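Local coordinates for dihydrodipicolinate reductase N-terminus domain-containing protein (Mycobacterium smegmatis, PDB 6IAQ) that acts as an NADP-binding amine dehydrogenase, from a family of native enzymes that carry out the asymmetric reductive amination of ketones, at residues A17-K29 with Q303-P315. Numbering follows the deposited sequence.
Sequences AMNSIVAGMLLDK and QTTTCTQMVNRIP. With NAP (NADP nicotinamide-adenine-dinucleotide phosphate), chain F.
The carboxamide of Q303 offers a face to helix 17-28: I21 CD1 lies over it, 3.8 Å from Q303 OE1, while Q303 NE2 is held by the carbonyl of D172. The two asparagine amides are instead met near their planes, beyond the oxygen. M310 CE comes to 3.8 Å from N19 OD1, a buried oxygen lacking any polar partner, whereas N19 ND2 fixes the group by bonding G14 O and V79 O. K29 CE approaches N312 OD1 at 3.5 Å; N312 ND2 is anchored on G154 O and A156 O of the second subunit, and K29 NZ on R336 O.

Between these groups the packing is apolar and interlocking. M25 is a knob among T304, C307, T308 and V311: its chain runs straight beyond CG (chi2 172°), carrying CE to 3.6 Å from T308 CG2. C307 answers as a knob among M18, I21, V22 and M25. V311 CG2 touches both V22 CG1 and M25 CB, and farther along, L26 CD2 presses on I314 CD1 at 3.4 Å, tighter than normal carbon contact. The helix axes, 9.2 Å apart, cross at -51°.

At the cofactor end, T306 CG2 sits off the C4N rim of the nicotinamide, above the ring plane but outside the ring, 3.2 Å from C4N, the hydride-carrying carbon of such cofactors. The backbone nitrogens of A17 and M18 bind the diphosphate; A17 N donates to O1A at 2.9 Å and nearly straight (174°). Helix 17-28, following strand 9-13 and a glycine-rich turn, is thus the diphosphate-binding helix of a Rossmann fold, and helix 302-312, despite its distance in sequence, packs beside it and reaches the nicotinamide of the NADP site.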
loop_
_atom_site.group_PDB
_atom_site.type_symbol
_atom_site.label_atom_id
_atom_site.label_comp_id
_atom_site.label_asym_id
_atom_site.label_seq_id
_atom_site.Cartn_x
_atom_site.Cartn_y
_atom_site.Cartn_z
ATOM N N ALA A 17 -4.189 -8.931 -26.333
ATOM C CA ALA A 17 -4.405 -9.805 -25.152
ATOM C C ALA A 17 -4.945 -8.957 -23.981
ATOM O O ALA A 17 -5.941 -9.376 -23.330
ATOM C CB ALA A 17 -3.115 -10.499 -24.787
ATOM N N MET A 18 -4.337 -7.807 -23.706
ATOM C CA MET A 18 -4.716 -7.010 -22.505
ATOM C C MET A 18 -6.036 -6.255 -22.758
ATOM O O MET A 18 -6.947 -6.373 -21.919
ATOM C CB MET A 18 -3.609 -6.047 -22.060
ATOM C CG MET A 18 -2.349 -6.783 -21.526
ATOM S SD MET A 18 -2.698 -7.971 -20.217
ATOM C CE MET A 18 -2.931 -9.510 -21.107
ATOM N N ASN A 19 -6.183 -5.545 -23.867
ATOM C CA ASN A 19 -7.422 -4.742 -24.097
ATOM C C ASN A 19 -8.629 -5.653 -24.270
ATOM O O ASN A 19 -9.740 -5.185 -23.970
ATOM C CB ASN A 19 -7.289 -3.680 -25.180
ATOM C CG ASN A 19 -6.967 -2.326 -24.590
ATOM O OD1 ASN A 19 -6.984 -2.174 -23.363
ATOM N ND2 ASN A 19 -6.664 -1.343 -25.432
ATOM N N SER A 20 -8.449 -6.918 -24.652
ATOM C CA SER A 20 -9.579 -7.869 -24.695
ATOM C C SER A 20 -10.129 -8.038 -23.276
ATOM O O SER A 20 -11.349 -7.997 -23.107
ATOM C CB SER A 20 -9.199 -9.182 -25.326
ATOM O OG SER A 20 -8.815 -8.964 -26.690
ATOM N N ILE A 21 -9.255 -8.181 -22.281
ATOM C CA ILE A 21 -9.675 -8.350 -20.856
ATOM C C ILE A 21 -10.259 -7.013 -20.384
ATOM O O ILE A 21 -11.326 -7.004 -19.729
ATOM C CB ILE A 21 -8.488 -8.807 -19.981
ATOM C CG1 ILE A 21 -7.912 -10.134 -20.472
ATOM C CG2 ILE A 21 -8.909 -8.891 -18.523
ATOM C CD1 ILE A 21 -6.573 -10.516 -19.857
ATOM N N VAL A 22 -9.565 -5.932 -20.666
ATOM C CA VAL A 22 -9.947 -4.571 -20.221
ATOM C C VAL A 22 -11.359 -4.241 -20.723
ATOM O O VAL A 22 -12.160 -3.704 -19.929
ATOM C CB VAL A 22 -8.916 -3.548 -20.689
ATOM C CG1 VAL A 22 -9.451 -2.133 -20.567
ATOM C CG2 VAL A 22 -7.598 -3.716 -19.936
ATOM N N ALA A 23 -11.653 -4.554 -21.988
ATOM C CA ALA A 23 -12.944 -4.219 -22.626
ATOM C C ALA A 23 -14.083 -4.797 -21.783
ATOM O O ALA A 23 -15.013 -4.042 -21.448
ATOM C CB ALA A 23 -12.957 -4.700 -24.058
ATOM N N GLY A 24 -13.992 -6.065 -21.394
ATOM C CA GLY A 24 -15.004 -6.766 -20.592
ATOM C C GLY A 24 -15.167 -6.113 -19.225
ATOM O O GLY A 24 -16.329 -5.998 -18.753
ATOM N N MET A 25 -14.058 -5.685 -18.604
ATOM C CA MET A 25 -14.099 -4.999 -17.289
ATOM C C MET A 25 -14.755 -3.621 -17.473
ATOM O O MET A 25 -15.515 -3.234 -16.600
ATOM C CB MET A 25 -12.702 -4.819 -16.689
ATOM C CG MET A 25 -12.038 -6.116 -16.264
ATOM S SD MET A 25 -10.311 -5.853 -15.797
ATOM C CE MET A 25 -9.906 -7.518 -15.300
ATOM N N LEU A 26 -14.466 -2.895 -18.552
ATOM C CA LEU A 26 -15.089 -1.564 -18.816
ATOM C C LEU A 26 -16.617 -1.749 -18.845
ATOM O O LEU A 26 -17.338 -1.002 -18.162
ATOM C CB LEU A 26 -14.599 -0.970 -20.139
ATOM C CG LEU A 26 -13.142 -0.527 -20.209
ATOM C CD1 LEU A 26 -12.779 -0.102 -21.628
ATOM C CD2 LEU A 26 -12.844 0.589 -19.239
ATOM N N LEU A 27 -17.102 -2.746 -19.569
ATOM C CA LEU A 27 -18.557 -3.028 -19.687
ATOM C C LEU A 27 -19.133 -3.355 -18.297
ATOM O O LEU A 27 -20.158 -2.768 -17.943
ATOM C CB LEU A 27 -18.757 -4.165 -20.690
ATOM C CG LEU A 27 -18.333 -3.841 -22.122
ATOM C CD1 LEU A 27 -18.444 -5.070 -22.998
ATOM C CD2 LEU A 27 -19.184 -2.723 -22.683
ATOM N N ASP A 28 -18.456 -4.182 -17.498
ATOM C CA ASP A 28 -18.862 -4.521 -16.107
ATOM C C ASP A 28 -18.973 -3.256 -15.241
ATOM O O ASP A 28 -19.811 -3.268 -14.346
ATOM C CB ASP A 28 -17.902 -5.514 -15.449
ATOM C CG ASP A 28 -18.008 -6.925 -16.019
ATOM O OD1 ASP A 28 -18.935 -7.159 -16.822
ATOM O OD2 ASP A 28 -17.161 -7.794 -15.671
ATOM N N LYS A 29 -18.150 -2.231 -15.452
ATOM C CA LYS A 29 -18.175 -0.982 -14.641
ATOM C C LYS A 29 -19.273 -0.035 -15.152
ATOM O O LYS A 29 -19.469 1.050 -14.503
ATOM C CB LYS A 29 -16.837 -0.237 -14.692
ATOM C CG LYS A 29 -15.628 -0.968 -14.133
ATOM C CD LYS A 29 -15.692 -1.166 -12.657
ATOM C CE LYS A 29 -14.470 -1.798 -12.026
ATOM N NZ LYS A 29 -14.861 -2.811 -11.008
ATOM N N GLN A 303 -1.333 -10.718 -14.751
ATOM C CA GLN A 303 -2.192 -10.501 -15.936
ATOM C C GLN A 303 -3.480 -9.785 -15.508
ATOM O O GLN A 303 -3.837 -8.782 -16.107
ATOM C CB GLN A 303 -2.506 -11.841 -16.611
ATOM C CG GLN A 303 -3.234 -11.674 -17.941
ATOM C CD GLN A 303 -3.986 -12.924 -18.318
ATOM O OE1 GLN A 303 -4.987 -13.264 -17.700
ATOM N NE2 GLN A 303 -3.506 -13.615 -19.331
ATOM N N THR A 304 -4.195 -10.290 -14.519
ATOM C CA THR A 304 -5.501 -9.709 -14.165
ATOM C C THR A 304 -5.274 -8.299 -13.619
ATOM O O THR A 304 -6.052 -7.404 -14.028
ATOM C CB THR A 304 -6.295 -10.577 -13.191
ATOM O OG1 THR A 304 -6.375 -11.903 -13.701
ATOM C CG2 THR A 304 -7.690 -10.038 -12.948
ATOM N N THR A 305 -4.295 -8.089 -12.731
ATOM C CA THR A 305 -4.114 -6.787 -12.034
ATOM C C THR A 305 -3.451 -5.777 -12.984
ATOM O O THR A 305 -3.522 -4.558 -12.706
ATOM C CB THR A 305 -3.372 -6.917 -10.700
ATOM O OG1 THR A 305 -2.048 -7.415 -10.929
ATOM C CG2 THR A 305 -4.103 -7.801 -9.706
ATOM N N THR A 306 -2.840 -6.203 -14.082
ATOM C CA THR A 306 -2.469 -5.252 -15.156
ATOM C C THR A 306 -3.743 -4.510 -15.588
ATOM O O THR A 306 -3.768 -3.256 -15.657
ATOM C CB THR A 306 -1.840 -5.966 -16.350
ATOM O OG1 THR A 306 -0.559 -6.462 -15.997
ATOM C CG2 THR A 306 -1.723 -5.073 -17.563
ATOM N N CYS A 307 -4.798 -5.266 -15.828
ATOM C CA CYS A 307 -6.053 -4.783 -16.478
ATOM C C CYS A 307 -6.920 -4.061 -15.437
ATOM O O CYS A 307 -7.397 -2.960 -15.741
ATOM C CB CYS A 307 -6.751 -5.965 -17.133
ATOM S SG CYS A 307 -5.716 -6.657 -18.450
ATOM N N THR A 308 -7.073 -4.627 -14.232
ATOM C CA THR A 308 -7.882 -4.005 -13.143
ATOM C C THR A 308 -7.276 -2.663 -12.768
ATOM O O THR A 308 -8.041 -1.731 -12.532
ATOM C CB THR A 308 -7.983 -4.854 -11.873
ATOM O OG1 THR A 308 -6.660 -5.039 -11.339
ATOM C CG2 THR A 308 -8.704 -6.148 -12.152
ATOM N N GLN A 309 -5.951 -2.540 -12.742
ATOM C CA GLN A 309 -5.345 -1.264 -12.311
ATOM C C GLN A 309 -5.602 -0.183 -13.359
ATOM O O GLN A 309 -5.992 0.930 -12.956
ATOM C CB GLN A 309 -3.891 -1.468 -11.937
ATOM C CG GLN A 309 -3.764 -2.218 -10.613
ATOM C CD GLN A 309 -2.323 -2.400 -10.245
ATOM O OE1 GLN A 309 -1.720 -1.540 -9.619
ATOM N NE2 GLN A 309 -1.762 -3.516 -10.657
ATOM N N MET A 310 -5.421 -0.476 -14.649
ATOM C CA MET A 310 -5.701 0.528 -15.709
ATOM C C MET A 310 -7.178 0.919 -15.631
ATOM O O MET A 310 -7.473 2.097 -15.716
ATOM C CB MET A 310 -5.366 0.019 -17.123
ATOM C CG MET A 310 -5.653 1.076 -18.175
ATOM S SD MET A 310 -4.705 0.854 -19.730
ATOM C CE MET A 310 -5.468 -0.691 -20.205
ATOM N N VAL A 311 -8.082 -0.030 -15.492
ATOM C CA VAL A 311 -9.546 0.252 -15.429
ATOM C C VAL A 311 -9.845 1.119 -14.205
ATOM O O VAL A 311 -10.475 2.189 -14.383
ATOM C CB VAL A 311 -10.363 -1.043 -15.460
ATOM C CG1 VAL A 311 -11.840 -0.807 -15.149
ATOM C CG2 VAL A 311 -10.206 -1.735 -16.808
ATOM N N ASN A 312 -9.368 0.713 -13.023
ATOM C CA ASN A 312 -9.710 1.374 -11.735
ATOM C C ASN A 312 -9.045 2.754 -11.726
ATOM O O ASN A 312 -9.516 3.623 -10.952
ATOM C CB ASN A 312 -9.350 0.504 -10.528
ATOM C CG ASN A 312 -10.153 -0.787 -10.445
ATOM O OD1 ASN A 312 -11.185 -0.940 -11.107
ATOM N ND2 ASN A 312 -9.688 -1.738 -9.639
ATOM N N ARG A 313 -8.049 2.997 -12.593
ATOM C CA ARG A 313 -7.412 4.335 -12.714
ATOM C C ARG A 313 -8.250 5.311 -13.570
ATOM O O ARG A 313 -7.986 6.523 -13.513
ATOM C CB ARG A 313 -6.005 4.247 -13.309
ATOM C CG ARG A 313 -4.881 3.908 -12.341
ATOM C CD ARG A 313 -4.853 4.831 -11.143
ATOM N NE ARG A 313 -3.703 4.619 -10.287
ATOM C CZ ARG A 313 -3.555 5.178 -9.080
ATOM N NH1 ARG A 313 -4.491 5.994 -8.572
ATOM N NH2 ARG A 313 -2.464 4.923 -8.386
ATOM N N ILE A 314 -9.212 4.854 -14.354
ATOM C CA ILE A 314 -9.858 5.731 -15.378
ATOM C C ILE A 314 -10.506 6.939 -14.692
ATOM O O ILE A 314 -10.298 8.068 -15.145
ATOM C CB ILE A 314 -10.825 4.946 -16.286
ATOM C CG1 ILE A 314 -10.045 4.099 -17.303
ATOM C CG2 ILE A 314 -11.802 5.889 -16.986
ATOM C CD1 ILE A 314 -10.881 3.043 -17.959
ATOM N N PRO A 315 -11.290 6.800 -13.600
ATOM C CA PRO A 315 -11.871 7.982 -12.949
ATOM C C PRO A 315 -10.803 8.956 -12.431
ATOM O O PRO A 315 -11.033 10.162 -12.491
ATOM C CB PRO A 315 -12.712 7.441 -11.790
ATOM C CG PRO A 315 -12.996 6.000 -12.182
ATOM C CD PRO A 315 -11.817 5.558 -13.034
HETATM P PA NAP F . -0.698 -7.740 -27.937
HETATM O O1A NAP F . -1.651 -8.807 -27.670
HETATM O O2A NAP F . 0.462 -7.858 -28.971
HETATM O O5B NAP F . -1.590 -6.423 -28.307
HETATM C C5B NAP F . -1.033 -5.253 -28.921
HETATM C C4B NAP F . -2.123 -4.596 -29.756
HETATM O O4B NAP F . -1.666 -3.380 -30.343
HETATM C C3B NAP F . -2.661 -5.462 -30.927
HETATM O O3B NAP F . -4.099 -5.438 -30.762
HETATM C C2B NAP F . -2.294 -4.731 -32.215
HETATM O O2B NAP F . -3.330 -4.758 -33.221
HETATM C C1B NAP F . -2.265 -3.333 -31.679
HETATM N N9A NAP F . -1.492 -2.338 -32.420
HETATM C C8A NAP F . -0.181 -2.329 -32.732
HETATM N N7A NAP F . 0.101 -1.170 -33.338
HETATM C C5A NAP F . -1.025 -0.417 -33.326
HETATM C C6A NAP F . -1.450 0.935 -33.771
HETATM N N6A NAP F . -0.596 1.757 -34.366
HETATM N N1A NAP F . -2.714 1.304 -33.573
HETATM C C2A NAP F . -3.632 0.525 -32.966
HETATM N N3A NAP F . -3.341 -0.720 -32.523
HETATM C C4A NAP F . -2.079 -1.195 -32.726
HETATM O O3 NAP F . 0.075 -7.262 -26.566
HETATM P PN NAP F . -0.623 -7.134 -25.067
HETATM O O1N NAP F . -0.327 -8.310 -24.189
HETATM O O2N NAP F . -2.042 -6.701 -25.182
HETATM O O5D NAP F . 0.345 -5.926 -24.669
HETATM C C5D NAP F . 0.296 -4.598 -25.204
HETATM C C4D NAP F . 1.302 -3.653 -24.608
HETATM O O4D NAP F . 0.960 -3.475 -23.194
HETATM C C3D NAP F . 2.702 -4.183 -24.736
HETATM O O3D NAP F . 3.636 -3.180 -25.091
HETATM C C2D NAP F . 2.995 -4.708 -23.324
HETATM O O2D NAP F . 4.411 -4.719 -23.095
HETATM C C1D NAP F . 2.155 -3.725 -22.458
HETATM N N1N NAP F . 1.806 -4.307 -21.150
HETATM C C2N NAP F . 2.066 -3.591 -20.072
HETATM C C3N NAP F . 1.809 -4.129 -18.819
HETATM C C7N NAP F . 2.045 -3.326 -17.559
HETATM O O7N NAP F . 1.939 -3.945 -16.500
HETATM N N7N NAP F . 2.311 -2.009 -17.602
HETATM C C4N NAP F . 1.266 -5.410 -18.728
HETATM C C5N NAP F . 0.994 -6.144 -19.879
HETATM C C6N NAP F . 1.279 -5.543 -21.080
HETATM P P2B NAP F . -3.827 -6.114 -33.903
HETATM O O1X NAP F . -4.549 -6.928 -32.868
HETATM O O2X NAP F . -4.906 -5.668 -34.888
HETATM O O3X NAP F . -2.488 -6.611 -34.457
HETATM O O HOH W 1 -12.607 -1.991 -8.693
#